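Local coordinates for protein beta-glucoside phosphorylase BglX (PDB 5VQE) that probably cleaves beta-glucosides with phosphate as the acceptor, as a family GH3 glycoside phosphorylase whose pocket holds a 2-fluoroglucose, at residues E390-V395 against R538-K543; I471-F476 against Y530-A535; Y515-V520 against K524-A529; E439-I444 against M545-F550. All coordinates share one frame; numbering follows the deposited sequence.

Contact 1 of 4, residues E390-V395 against R538-K543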
loop_
_atom_site.group_PDB
_atom_site.type_symbol
_atom_site.label_atom_id
_atom_site.label_comp_id
_atom_site.label_asym_id
_atom_site.label_seq_id
_atom_site.Cartn_x
_atom_site.Cartn_y
_atom_site.Cartn_z
ATOM N N GLU A 390 8.328 9.088 -17.190
ATOM C CA GLU A 390 7.707 10.337 -16.770
ATOM C C GLU A 390 7.964 10.681 -15.311
ATOM O O GLU A 390 7.780 11.842 -14.931
ATOM C CB GLU A 390 6.191 10.288 -16.992
ATOM C CG GLU A 390 5.745 10.070 -18.440
ATOM C CD GLU A 390 6.015 11.266 -19.361
ATOM O OE1 GLU A 390 6.163 12.411 -18.865
ATOM O OE2 GLU A 390 6.083 11.058 -20.597
ATOM N N SER A 391 8.386 9.718 -14.492
ATOM C CA SER A 391 8.416 9.916 -13.046
ATOM C C SER A 391 9.761 10.411 -12.524
ATOM O O SER A 391 9.799 11.227 -11.592
ATOM C CB SER A 391 8.043 8.613 -12.330
ATOM O OG SER A 391 9.061 7.639 -12.465
ATOM N N ILE A 392 10.873 9.935 -13.089
ATOM C CA ILE A 392 12.170 10.166 -12.465
ATOM C C ILE A 392 12.436 11.661 -12.388
ATOM O O ILE A 392 12.246 12.397 -13.365
ATOM C CB ILE A 392 13.268 9.409 -13.226
ATOM C CG1 ILE A 392 12.975 7.910 -13.166
ATOM C CG2 ILE A 392 14.651 9.710 -12.620
ATOM C CD1 ILE A 392 13.963 7.040 -13.921
ATOM N N THR A 393 12.872 12.119 -11.213
ATOM C CA THR A 393 12.878 13.538 -10.875
ATOM C C THR A 393 14.292 13.997 -10.564
ATOM O O THR A 393 14.929 13.473 -9.645
ATOM C CB THR A 393 11.969 13.818 -9.676
ATOM O OG1 THR A 393 10.657 13.302 -9.938
ATOM C CG2 THR A 393 11.888 15.310 -9.407
ATOM N N LEU A 394 14.770 14.986 -11.318
ATOM C CA LEU A 394 16.028 15.661 -11.010
ATOM C C LEU A 394 15.759 16.706 -9.927
ATOM O O LEU A 394 15.158 17.747 -10.206
ATOM C CB LEU A 394 16.586 16.310 -12.274
ATOM C CG LEU A 394 18.083 16.297 -12.583
ATOM C CD1 LEU A 394 18.449 17.522 -13.435
ATOM C CD2 LEU A 394 18.943 16.224 -11.345
ATOM N N VAL A 395 16.186 16.435 -8.695
ATOM C CA VAL A 395 15.848 17.294 -7.555
ATOM C C VAL A 395 16.878 18.392 -7.364
ATOM O O VAL A 395 16.537 19.562 -7.166
ATOM C CB VAL A 395 15.719 16.447 -6.269
ATOM C CG1 VAL A 395 15.384 17.331 -5.060
ATOM C CG2 VAL A 395 14.681 15.363 -6.443
ATOM N N ARG A 538 16.327 0.944 -16.056
ATOM C CA ARG A 538 16.659 1.175 -17.460
ATOM C C ARG A 538 16.416 2.626 -17.851
ATOM O O ARG A 538 17.207 3.214 -18.593
ATOM C CB ARG A 538 15.863 0.229 -18.364
ATOM C CG ARG A 538 16.213 -1.227 -18.166
ATOM C CD ARG A 538 15.562 -2.137 -19.192
ATOM N NE ARG A 538 15.960 -3.529 -18.981
ATOM C CZ ARG A 538 17.074 -4.084 -19.461
ATOM N NH1 ARG A 538 17.918 -3.381 -20.203
ATOM N NH2 ARG A 538 17.348 -5.354 -19.193
ATOM N N MET A 539 15.334 3.229 -17.361
ATOM C CA MET A 539 15.070 4.622 -17.713
ATOM C C MET A 539 16.030 5.570 -17.002
ATOM O O MET A 539 16.371 6.628 -17.543
ATOM C CB MET A 539 13.617 4.985 -17.399
ATOM C CG MET A 539 12.600 4.385 -18.355
ATOM S SD MET A 539 13.002 4.703 -20.100
ATOM C CE MET A 539 13.150 6.466 -20.100
ATOM N N MET A 540 16.481 5.213 -15.802
ATOM C CA MET A 540 17.519 6.003 -15.149
ATOM C C MET A 540 18.766 6.076 -16.022
ATOM O O MET A 540 19.347 7.148 -16.210
ATOM C CB MET A 540 17.853 5.389 -13.790
ATOM C CG MET A 540 18.920 6.140 -13.010
ATOM S SD MET A 540 18.395 7.778 -12.487
ATOM C CE MET A 540 17.323 7.344 -11.125
ATOM N N ILE A 541 19.201 4.929 -16.547
ATOM C CA ILE A 541 20.358 4.892 -17.435
ATOM C C ILE A 541 20.151 5.833 -18.611
ATOM O O ILE A 541 21.025 6.644 -18.936
ATOM C CB ILE A 541 20.623 3.448 -17.900
ATOM C CG1 ILE A 541 21.274 2.638 -16.777
ATOM C CG2 ILE A 541 21.483 3.414 -19.172
ATOM C CD1 ILE A 541 22.707 3.060 -16.426
ATOM N N GLU A 542 18.991 5.742 -19.271
ATOM C CA GLU A 542 18.748 6.600 -20.425
ATOM C C GLU A 542 18.887 8.067 -20.051
ATOM O O GLU A 542 19.437 8.863 -20.820
ATOM C CB GLU A 542 17.365 6.318 -21.015
ATOM C CG GLU A 542 17.198 4.904 -21.530
ATOM C CD GLU A 542 18.221 4.559 -22.597
ATOM O OE1 GLU A 542 18.349 5.347 -23.552
ATOM O OE2 GLU A 542 18.910 3.522 -22.471
ATOM N N LYS A 543 18.412 8.447 -18.866
ATOM C CA LYS A 543 18.403 9.857 -18.508
ATOM C C LYS A 543 19.776 10.326 -18.042
ATOM O O LYS A 543 20.181 11.458 -18.331
ATOM C CB LYS A 543 17.338 10.096 -17.441
ATOM C CG LYS A 543 15.921 9.942 -17.986
ATOM C CD LYS A 543 14.895 9.749 -16.876
ATOM C CE LYS A 543 13.552 9.298 -17.429
ATOM N NZ LYS A 543 13.031 10.223 -18.475
HETATM O O HOH W 1 11.931 11.620 -15.939
#
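The C-terminal alpha/beta domain packs helix 534-544 on its mixed sheet near the outer strands 393-397 and 525-528, and Ile392, at the point where helix 378-391 gives way to strand 393-397, packs against that helix. Its CD1 carbon sits over the turn between Met539 and Met540, 3.6 Å from Met540 N and 4.1 Å from Met539 CB. CG1 lies anti to the carbonyl carbon (chi1 -62°) and the chain then runs on extended, which carries CD1 to the helix while CG2 turns to the Met540 methyl, CE, at 3.9 Å. Met540 starts anti to its own N and bends twice, bringing CE back to meet that branch obliquely. CG2 of Ile392 also rests on Ile527 of the neighbouring strand 525-528. The aliphatic part of Lys543 also covers the isoleucine, CD lying 4.0 Å from Ile392 CB. The ammonium end goes past this apolar patch to a salt bridge with Asp389 and hydrogen bonds to Ser549 O and Ser548 OG. A water donates to Ile392 O at 2.7 Å and accepts a weak hydrogen bond from Lys543 NZ at 3.1 Å.

Contact 2 of 4, residues I471-F476 against Y530-A535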
loop_
_atom_site.group_PDB
_atom_site.type_symbol
_atom_site.label_atom_id
_atom_site.label_comp_id
_atom_site.label_asym_id
_atom_site.label_seq_id
_atom_site.Cartn_x
_atom_site.Cartn_y
_atom_site.Cartn_z
ATOM N N ILE A 471 28.723 6.796 -7.346
ATOM C CA ILE A 471 27.280 6.728 -7.551
ATOM C C ILE A 471 26.664 5.935 -6.409
ATOM O O ILE A 471 27.129 4.834 -6.095
ATOM C CB ILE A 471 26.903 6.094 -8.902
ATOM C CG1 ILE A 471 27.527 6.891 -10.053
ATOM C CG2 ILE A 471 25.368 6.063 -9.034
ATOM C CD1 ILE A 471 27.093 6.430 -11.443
ATOM N N TYR A 472 25.609 6.488 -5.802
ATOM C CA TYR A 472 24.856 5.808 -4.749
ATOM C C TYR A 472 23.531 5.263 -5.278
ATOM O O TYR A 472 22.777 5.981 -5.943
ATOM C CB TYR A 472 24.596 6.752 -3.574
ATOM C CG TYR A 472 25.826 6.947 -2.726
ATOM C CD1 TYR A 472 26.847 7.779 -3.139
ATOM C CD2 TYR A 472 25.979 6.266 -1.531
ATOM C CE1 TYR A 472 27.983 7.941 -2.381
ATOM C CE2 TYR A 472 27.113 6.424 -0.764
ATOM C CZ TYR A 472 28.111 7.265 -1.196
ATOM O OH TYR A 472 29.254 7.426 -0.443
ATOM N N TYR A 473 23.259 3.988 -4.983
ATOM C CA TYR A 473 21.980 3.342 -5.274
ATOM C C TYR A 473 21.304 3.095 -3.929
ATOM O O TYR A 473 21.673 2.167 -3.204
ATOM C CB TYR A 473 22.186 2.044 -6.049
ATOM C CG TYR A 473 20.927 1.447 -6.634
ATOM C CD1 TYR A 473 19.940 0.898 -5.817
ATOM C CD2 TYR A 473 20.732 1.413 -8.012
ATOM C CE1 TYR A 473 18.790 0.345 -6.356
ATOM C CE2 TYR A 473 19.591 0.863 -8.558
ATOM C CZ TYR A 473 18.621 0.336 -7.732
ATOM O OH TYR A 473 17.490 -0.210 -8.288
ATOM N N ALA A 474 20.320 3.927 -3.596
ATOM C CA ALA A 474 19.651 3.883 -2.302
ATOM C C ALA A 474 18.257 3.293 -2.468
ATOM O O ALA A 474 17.445 3.819 -3.237
ATOM C CB ALA A 474 19.565 5.280 -1.689
ATOM N N ASN A 475 17.978 2.206 -1.732
ATOM C CA ASN A 475 16.663 1.555 -1.743
ATOM C C ASN A 475 16.267 1.247 -0.297
ATOM O O ASN A 475 16.489 0.144 0.201
ATOM C CB ASN A 475 16.683 0.285 -2.594
ATOM C CG ASN A 475 15.354 -0.435 -2.596
ATOM O OD1 ASN A 475 14.300 0.195 -2.605
ATOM N ND2 ASN A 475 15.395 -1.760 -2.583
ATOM N N PHE A 476 15.673 2.228 0.381
ATOM C CA PHE A 476 15.138 2.036 1.729
ATOM C C PHE A 476 13.620 1.965 1.620
ATOM O O PHE A 476 12.937 2.990 1.534
ATOM C CB PHE A 476 15.628 3.133 2.666
ATOM C CG PHE A 476 17.052 2.925 3.090
ATOM C CD1 PHE A 476 17.347 2.329 4.306
ATOM C CD2 PHE A 476 18.094 3.251 2.236
ATOM C CE1 PHE A 476 18.666 2.102 4.682
ATOM C CE2 PHE A 476 19.416 3.020 2.606
ATOM C CZ PHE A 476 19.697 2.443 3.829
ATOM N N TYR A 530 11.792 6.802 -6.914
ATOM C CA TYR A 530 10.591 6.354 -6.201
ATOM C C TYR A 530 10.339 4.850 -6.247
ATOM O O TYR A 530 9.604 4.322 -5.403
ATOM C CB TYR A 530 9.341 7.056 -6.734
ATOM C CG TYR A 530 9.453 8.550 -6.902
ATOM C CD1 TYR A 530 9.424 9.400 -5.807
ATOM C CD2 TYR A 530 9.557 9.114 -8.168
ATOM C CE1 TYR A 530 9.518 10.768 -5.958
ATOM C CE2 TYR A 530 9.648 10.477 -8.334
ATOM C CZ TYR A 530 9.631 11.303 -7.226
ATOM O OH TYR A 530 9.720 12.666 -7.388
ATOM N N THR A 531 10.899 4.152 -7.235
ATOM C CA THR A 531 10.641 2.735 -7.439
ATOM C C THR A 531 11.920 2.028 -7.846
ATOM O O THR A 531 12.645 2.518 -8.713
ATOM C CB THR A 531 9.595 2.520 -8.539
ATOM O OG1 THR A 531 8.421 3.294 -8.255
ATOM C CG2 THR A 531 9.234 1.057 -8.659
ATOM N N SER A 532 12.178 0.862 -7.257
ATOM C CA SER A 532 13.363 0.069 -7.589
ATOM C C SER A 532 12.906 -1.178 -8.343
ATOM O O SER A 532 12.720 -2.249 -7.768
ATOM C CB SER A 532 14.158 -0.292 -6.347
ATOM O OG SER A 532 15.409 -0.863 -6.720
ATOM N N ASN A 533 12.697 -1.022 -9.648
ATOM C CA ASN A 533 12.413 -2.161 -10.507
ATOM C C ASN A 533 13.171 -1.989 -11.816
ATOM O O ASN A 533 13.812 -0.965 -12.063
ATOM C CB ASN A 533 10.905 -2.336 -10.750
ATOM C CG ASN A 533 10.273 -1.166 -11.476
ATOM O OD1 ASN A 533 10.952 -0.264 -11.967
ATOM N ND2 ASN A 533 8.948 -1.184 -11.552
ATOM N N GLU A 534 13.107 -3.023 -12.654
ATOM C CA GLU A 534 13.881 -3.018 -13.890
ATOM C C GLU A 534 13.526 -1.822 -14.765
ATOM O O GLU A 534 14.413 -1.166 -15.322
ATOM C CB GLU A 534 13.658 -4.329 -14.645
ATOM C CG GLU A 534 14.095 -4.288 -16.106
ATOM C CD GLU A 534 14.169 -5.671 -16.728
ATOM O OE1 GLU A 534 13.806 -6.651 -16.044
ATOM O OE2 GLU A 534 14.593 -5.774 -17.899
ATOM N N ALA A 535 12.234 -1.523 -14.905
ATOM C CA ALA A 535 11.823 -0.427 -15.775
ATOM C C ALA A 535 12.446 0.889 -15.336
ATOM O O ALA A 535 12.930 1.665 -16.169
ATOM C CB ALA A 535 10.302 -0.318 -15.796
#
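Tyr473 and Asn475, near the C-terminal end of strand 469-475, face the irregular run that leads into helix 534-544, and the backbones come nearest at Asn475 and Ser532, whose CA atoms lie 6.9 Å apart. The meeting is therefore one of side chains, and Ser532 supplies everything on its half. Its OG reaches the hydroxyl of Tyr473 at the rim of the ring, close to the ring plane, with OG and Tyr473 OH 2.7 Å apart. This is a short hydrogen bond in which either hydroxyl could be the donor. Two torsions bring the groups together: Tyr473 CG is anti to its N (chi1 -168°), stretching the ring out from the strand, and Ser532 OG is likewise anti (chi1 -170°), extended to meet it. Asn475 touches the same serine at its methylene, OD1 lying 3.8 Å from Ser532 CB, a van der Waals approach. Ser532 thus meets a polar partner at its oxygen and the asparagine's amide at its carbon. Immediately after Ser532, Asn533 takes the N-cap position of helix 534-544: its side chain caps a backbone N of the first turn, OD1 also bonds Thr536 OG1, and ND2 reaches back to Val110 O. The Tyr473 ring stacks with Phe511, and both Tyr473 and Ser532 touch Glu430 of helix 429-441. The contact thus lies where strand 469-475, an inner member of the mixed sheet, ends next to the starts of helices 429-441 and 534-544.

Contact 3 of 4, residues Y515-V520 against K524-A529; sequences YHLVDV and KTYINA
His516 belongs to a short 3-10 turn in the loop between strands 506-510 and 525-528 of the mixed sheet, which folds back over the second of these strands, and it meets Tyr526 at the phenol end. Its backbone N donates a weak, bent hydrogen bond to Tyr526 OH (3.2 Å, 135° at the hydrogen), and its CB stands 3.3 Å from the same oxygen, near the ring plane. The two side chains cross at about a right angle, and the imidazole goes on to meet Phe476. One residue on, Leu517 covers a face of the ring: CG stands over the centre, 3.8 Å from the centroid, in a CH-pi contact, and CD2 comes to 3.8 Å from Tyr526 CD1. Tyr526 CG, anti to N (chi1 -180°), carries the phenol out from the strand to the turn. Further along, His516 O accepts from both Asp519 N and Val520 N, which closes the turn. A leucine in place of Tyr526 would probably leave His516 N without this acceptor and take away the flat surface against Leu517. Tyr526 OH also donates weakly to Asn528 OD1 at 2.8 Å. The buried phenol oxygen thus accepts one weak bond and donates another, while the ring offers the leucine an apolar face.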
loop_
_atom_site.group_PDB
_atom_site.type_symbol
_atom_site.label_atom_id
_atom_site.label_comp_id
_atom_site.label_asym_id
_atom_site.label_seq_id
_atom_site.Cartn_x
_atom_site.Cartn_y
_atom_site.Cartn_z
ATOM N N TYR A 515 13.184 11.396 0.569
ATOM C CA TYR A 515 13.683 12.372 1.532
ATOM C C TYR A 515 15.140 12.144 1.919
ATOM O O TYR A 515 15.577 12.651 2.956
ATOM C CB TYR A 515 12.820 12.346 2.792
ATOM C CG TYR A 515 11.362 12.642 2.533
ATOM C CD1 TYR A 515 10.393 11.689 2.773
ATOM C CD2 TYR A 515 10.965 13.870 2.033
ATOM C CE1 TYR A 515 9.060 11.958 2.540
ATOM C CE2 TYR A 515 9.645 14.149 1.795
ATOM C CZ TYR A 515 8.693 13.191 2.048
ATOM O OH TYR A 515 7.366 13.471 1.795
ATOM N N HIS A 516 15.911 11.400 1.118
ATOM C CA HIS A 516 17.256 11.034 1.562
ATOM C C HIS A 516 18.199 12.228 1.652
ATOM O O HIS A 516 19.251 12.114 2.291
ATOM C CB HIS A 516 17.852 9.968 0.647
ATOM C CG HIS A 516 17.389 8.582 0.957
ATOM N ND1 HIS A 516 17.258 8.111 2.246
ATOM C CD2 HIS A 516 17.023 7.565 0.144
ATOM C CE1 HIS A 516 16.832 6.860 2.212
ATOM N NE2 HIS A 516 16.686 6.503 0.948
ATOM N N LEU A 517 17.862 13.374 1.058
ATOM C CA LEU A 517 18.666 14.560 1.321
ATOM C C LEU A 517 18.716 14.899 2.811
ATOM O O LEU A 517 19.568 15.697 3.216
ATOM C CB LEU A 517 18.134 15.748 0.521
ATOM C CG LEU A 517 18.501 15.770 -0.970
ATOM C CD1 LEU A 517 17.759 16.875 -1.697
ATOM C CD2 LEU A 517 20.020 15.927 -1.196
ATOM N N VAL A 518 17.829 14.312 3.624
ATOM C CA VAL A 518 17.906 14.460 5.078
ATOM C C VAL A 518 19.229 13.920 5.599
ATOM O O VAL A 518 19.844 14.500 6.504
ATOM C CB VAL A 518 16.714 13.743 5.747
ATOM C CG1 VAL A 518 16.957 13.539 7.249
ATOM C CG2 VAL A 518 15.428 14.520 5.526
ATOM N N ASP A 519 19.674 12.791 5.060
ATOM C CA ASP A 519 20.859 12.117 5.565
ATOM C C ASP A 519 22.091 12.328 4.692
ATOM O O ASP A 519 23.202 12.019 5.141
ATOM C CB ASP A 519 20.575 10.620 5.721
ATOM C CG ASP A 519 19.668 10.323 6.908
ATOM O OD1 ASP A 519 19.959 10.826 8.015
ATOM O OD2 ASP A 519 18.661 9.605 6.739
ATOM N N VAL A 520 21.935 12.851 3.477
ATOM C CA VAL A 520 23.083 13.166 2.624
ATOM C C VAL A 520 22.928 14.586 2.086
ATOM O O VAL A 520 22.974 14.804 0.866
ATOM C CB VAL A 520 23.245 12.136 1.491
ATOM C CG1 VAL A 520 23.471 10.745 2.075
ATOM C CG2 VAL A 520 22.033 12.117 0.545
ATOM N N LYS A 524 25.558 17.036 -4.065
ATOM C CA LYS A 524 25.298 18.148 -4.970
ATOM C C LYS A 524 24.398 17.772 -6.141
ATOM O O LYS A 524 23.808 18.668 -6.757
ATOM C CB LYS A 524 26.620 18.707 -5.525
ATOM C CG LYS A 524 27.640 19.136 -4.467
ATOM C CD LYS A 524 28.835 19.838 -5.122
ATOM C CE LYS A 524 30.038 19.979 -4.186
ATOM N NZ LYS A 524 29.686 20.572 -2.865
ATOM N N THR A 525 24.298 16.488 -6.474
ATOM C CA THR A 525 23.390 16.007 -7.512
ATOM C C THR A 525 22.569 14.862 -6.934
ATOM O O THR A 525 23.131 13.865 -6.467
ATOM C CB THR A 525 24.156 15.557 -8.762
ATOM O OG1 THR A 525 25.063 16.591 -9.160
ATOM C CG2 THR A 525 23.192 15.291 -9.912
ATOM N N TYR A 526 21.246 15.011 -6.955
ATOM C CA TYR A 526 20.338 14.094 -6.275
ATOM C C TYR A 526 19.118 13.873 -7.152
ATOM O O TYR A 526 18.533 14.837 -7.650
ATOM C CB TYR A 526 19.914 14.651 -4.909
ATOM C CG TYR A 526 18.974 13.744 -4.141
ATOM C CD1 TYR A 526 19.462 12.815 -3.238
ATOM C CD2 TYR A 526 17.600 13.809 -4.333
ATOM C CE1 TYR A 526 18.606 11.974 -2.539
ATOM C CE2 TYR A 526 16.737 12.978 -3.637
ATOM C CZ TYR A 526 17.246 12.060 -2.743
ATOM O OH TYR A 526 16.396 11.216 -2.048
ATOM N N ILE A 527 18.750 12.605 -7.347
ATOM C CA ILE A 527 17.633 12.222 -8.206
ATOM C C ILE A 527 16.735 11.261 -7.435
ATOM O O ILE A 527 17.220 10.311 -6.812
ATOM C CB ILE A 527 18.115 11.571 -9.519
ATOM C CG1 ILE A 527 18.933 12.570 -10.344
ATOM C CG2 ILE A 527 16.926 11.094 -10.363
ATOM C CD1 ILE A 527 19.831 11.928 -11.377
ATOM N N ASN A 528 15.430 11.506 -7.487
ATOM C CA ASN A 528 14.436 10.606 -6.916
ATOM C C ASN A 528 13.784 9.806 -8.037
ATOM O O ASN A 528 13.281 10.387 -9.003
ATOM C CB ASN A 528 13.368 11.388 -6.152
ATOM C CG ASN A 528 13.744 11.646 -4.707
ATOM O OD1 ASN A 528 14.493 10.881 -4.099
ATOM N ND2 ASN A 528 13.197 12.714 -4.139
ATOM N N ALA A 529 13.779 8.476 -7.890
ATOM C CA ALA A 529 13.124 7.584 -8.835
ATOM C C ALA A 529 11.936 6.829 -8.245
ATOM O O ALA A 529 11.170 6.233 -9.010
ATOM C CB ALA A 529 14.137 6.576 -9.392
#

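Contact 4 of 4, residues E439-I444 against M545-F550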
loop_
_atom_site.group_PDB
_atom_site.type_symbol
_atom_site.label_atom_id
_atom_site.label_comp_id
_atom_site.label_asym_id
_atom_site.label_seq_id
_atom_site.Cartn_x
_atom_site.Cartn_y
_atom_site.Cartn_z
ATOM N N GLU A 439 28.284 -0.486 -17.251
ATOM C CA GLU A 439 29.415 -1.108 -17.920
ATOM C C GLU A 439 29.178 -1.187 -19.424
ATOM O O GLU A 439 30.088 -0.924 -20.219
ATOM C CB GLU A 439 29.662 -2.484 -17.303
ATOM C CG GLU A 439 30.237 -2.382 -15.882
ATOM C CD GLU A 439 30.214 -3.686 -15.116
ATOM O OE1 GLU A 439 29.363 -4.550 -15.404
ATOM O OE2 GLU A 439 31.062 -3.852 -14.215
ATOM N N LYS A 440 27.946 -1.500 -19.834
ATOM C CA LYS A 440 27.620 -1.513 -21.260
ATOM C C LYS A 440 27.865 -0.158 -21.914
ATOM O O LYS A 440 28.259 -0.102 -23.084
ATOM C CB LYS A 440 26.165 -1.949 -21.453
ATOM N N GLU A 441 27.639 0.940 -21.190
ATOM C CA GLU A 441 27.891 2.274 -21.728
ATOM C C GLU A 441 29.374 2.584 -21.897
ATOM O O GLU A 441 29.705 3.569 -22.566
ATOM C CB GLU A 441 27.271 3.344 -20.819
ATOM C CG GLU A 441 25.757 3.279 -20.679
ATOM C CD GLU A 441 25.019 3.552 -21.982
ATOM O OE1 GLU A 441 25.473 4.413 -22.771
ATOM O OE2 GLU A 441 23.980 2.900 -22.208
ATOM N N GLY A 442 30.265 1.798 -21.291
ATOM C CA GLY A 442 31.694 2.054 -21.348
ATOM C C GLY A 442 32.319 2.482 -20.036
ATOM O O GLY A 442 33.519 2.775 -20.011
ATOM N N PHE A 443 31.560 2.538 -18.947
ATOM C CA PHE A 443 32.151 2.853 -17.655
ATOM C C PHE A 443 32.807 1.619 -17.044
ATOM O O PHE A 443 32.369 0.481 -17.252
ATOM C CB PHE A 443 31.094 3.391 -16.685
ATOM C CG PHE A 443 30.502 4.711 -17.095
ATOM C CD1 PHE A 443 31.214 5.885 -16.932
ATOM C CD2 PHE A 443 29.228 4.778 -17.629
ATOM C CE1 PHE A 443 30.666 7.098 -17.301
ATOM C CE2 PHE A 443 28.680 5.993 -17.999
ATOM C CZ PHE A 443 29.395 7.146 -17.833
ATOM N N ILE A 444 33.870 1.855 -16.280
ATOM C CA ILE A 444 34.420 0.848 -15.384
ATOM C C ILE A 444 33.793 1.072 -14.017
ATOM O O ILE A 444 33.843 2.184 -13.480
ATOM C CB ILE A 444 35.953 0.933 -15.327
ATOM C CG1 ILE A 444 36.538 0.528 -16.683
ATOM C CG2 ILE A 444 36.499 0.053 -14.214
ATOM C CD1 ILE A 444 38.019 0.747 -16.805
ATOM N N MET A 545 22.575 9.221 -19.174
ATOM C CA MET A 545 23.346 9.336 -20.405
ATOM C C MET A 545 22.838 10.440 -21.324
ATOM O O MET A 545 23.456 10.686 -22.365
ATOM C CB MET A 545 23.337 8.000 -21.148
ATOM C CG MET A 545 23.878 6.828 -20.347
ATOM S SD MET A 545 25.509 7.154 -19.635
ATOM C CE MET A 545 26.498 7.327 -21.122
ATOM N N GLY A 546 21.749 11.117 -20.967
ATOM C CA GLY A 546 21.270 12.237 -21.750
ATOM C C GLY A 546 20.458 11.863 -22.970
ATOM O O GLY A 546 20.187 12.735 -23.803
ATOM N N ARG A 547 20.073 10.597 -23.111
ATOM C CA ARG A 547 19.200 10.166 -24.191
ATOM C C ARG A 547 17.722 10.340 -23.865
ATOM O O ARG A 547 16.879 10.145 -24.746
ATOM C CB ARG A 547 19.469 8.698 -24.529
ATOM C CG ARG A 547 20.907 8.410 -24.947
ATOM C CD ARG A 547 21.044 6.992 -25.472
ATOM N NE ARG A 547 20.930 5.972 -24.434
ATOM C CZ ARG A 547 21.959 5.412 -23.800
ATOM N NH1 ARG A 547 23.210 5.771 -24.080
ATOM N NH2 ARG A 547 21.735 4.484 -22.879
ATOM N N SER A 548 17.385 10.681 -22.623
ATOM C CA SER A 548 16.001 10.868 -22.206
ATOM C C SER A 548 15.972 12.005 -21.201
ATOM O O SER A 548 16.793 12.036 -20.281
ATOM C CB SER A 548 15.423 9.583 -21.589
ATOM O OG SER A 548 14.143 9.806 -21.012
ATOM N N SER A 549 15.049 12.945 -21.387
ATOM C CA SER A 549 14.975 14.089 -20.494
ATOM C C SER A 549 14.395 13.680 -19.142
ATOM O O SER A 549 13.654 12.700 -19.030
ATOM C CB SER A 549 14.115 15.193 -21.106
ATOM O OG SER A 549 12.815 14.714 -21.385
ATOM N N PHE A 550 14.756 14.438 -18.110
ATOM C CA PHE A 550 14.105 14.319 -16.808
ATOM C C PHE A 550 12.770 15.044 -16.861
ATOM O O PHE A 550 12.710 16.235 -17.190
ATOM C CB PHE A 550 14.985 14.892 -15.702
ATOM C CG PHE A 550 16.192 14.063 -15.411
ATOM C CD1 PHE A 550 16.102 12.950 -14.594
ATOM C CD2 PHE A 550 17.420 14.390 -15.963
ATOM C CE1 PHE A 550 17.213 12.178 -14.327
ATOM C CE2 PHE A 550 18.536 13.626 -15.701
ATOM C CZ PHE A 550 18.435 12.515 -14.880
#
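Glu441 and Arg547 approach from opposite directions and meet end-on in a salt bridge with two hydrogen bonds, joining the end of helix 429-441 to the loop after helix 534-544. Arg547 NH1 donates to Glu441 OE1 at 2.9 Å, almost straight at 176° and on the syn side of that oxygen, though tilted out of the carboxylate plane. NH2 donates to OE2 of Glu441 at 2.8 Å, reaching that oxygen from above the carboxylate plane. The two flat groups are turned 32° apart, a twisted version of the classical paired bridge. Met545 runs alongside this pair. Its CB lies against one face of the guanidinium, offset toward the rim, and its chain slides past Glu441 in the opposite direction, with CE 3.5 Å from Glu441 OE1. Bends at chi2 and chi3 then turn the thioether to Phe443, where SD meets the ring edge in plane, 3.8 Å from Phe443 CE2, a Met-aromatic contact. The Phe443 side chain also packs on Leu405, Pro407 and Ile413. Both backbones make Schellman motifs here, at Gly442 and Gly546, whose positive phi suits glycine, and these turn each chain out of its helix just beside the bridge. Trimming Glu441 to an alanine is likely to leave Arg547 with one acidic mate fewer and uncover the Met545 chain. Arg547 has a second acidic partner, Glu542, bonded through NE, so its charge is likely to be shared between two carboxylates, and the bridge lies next to the Met545 chain, whose sulfur turns to the ring, at the partly exposed margin of the domain.

Followed from the N terminus, the chain leaves helix 378-391 for edge strand 393-397 and opens the long loop that contact 1 closes on helix 534-544. Helix 429-441 then ends in the first segment of contact 4, whose partner follows helix 534-544, so contacts 1 and 4 cross. Within both spans strand 469-475 begins contact 2, which closes at the entrance to helix 534-544; inside contact 2 in turn lies contact 3, a short local closure. Strands 393-397 and 525-528 are sheet neighbours, so contacts 1 and 3 adjoin, and Thr393 with Tyr530 links contacts 1 and 2. Contacts 1 and 2 tie helix 534-544 to the mixed sheet, contact 3 ties a loop to its strand 525-528, and contact 4 joins the ends of helices 429-441 and 534-544.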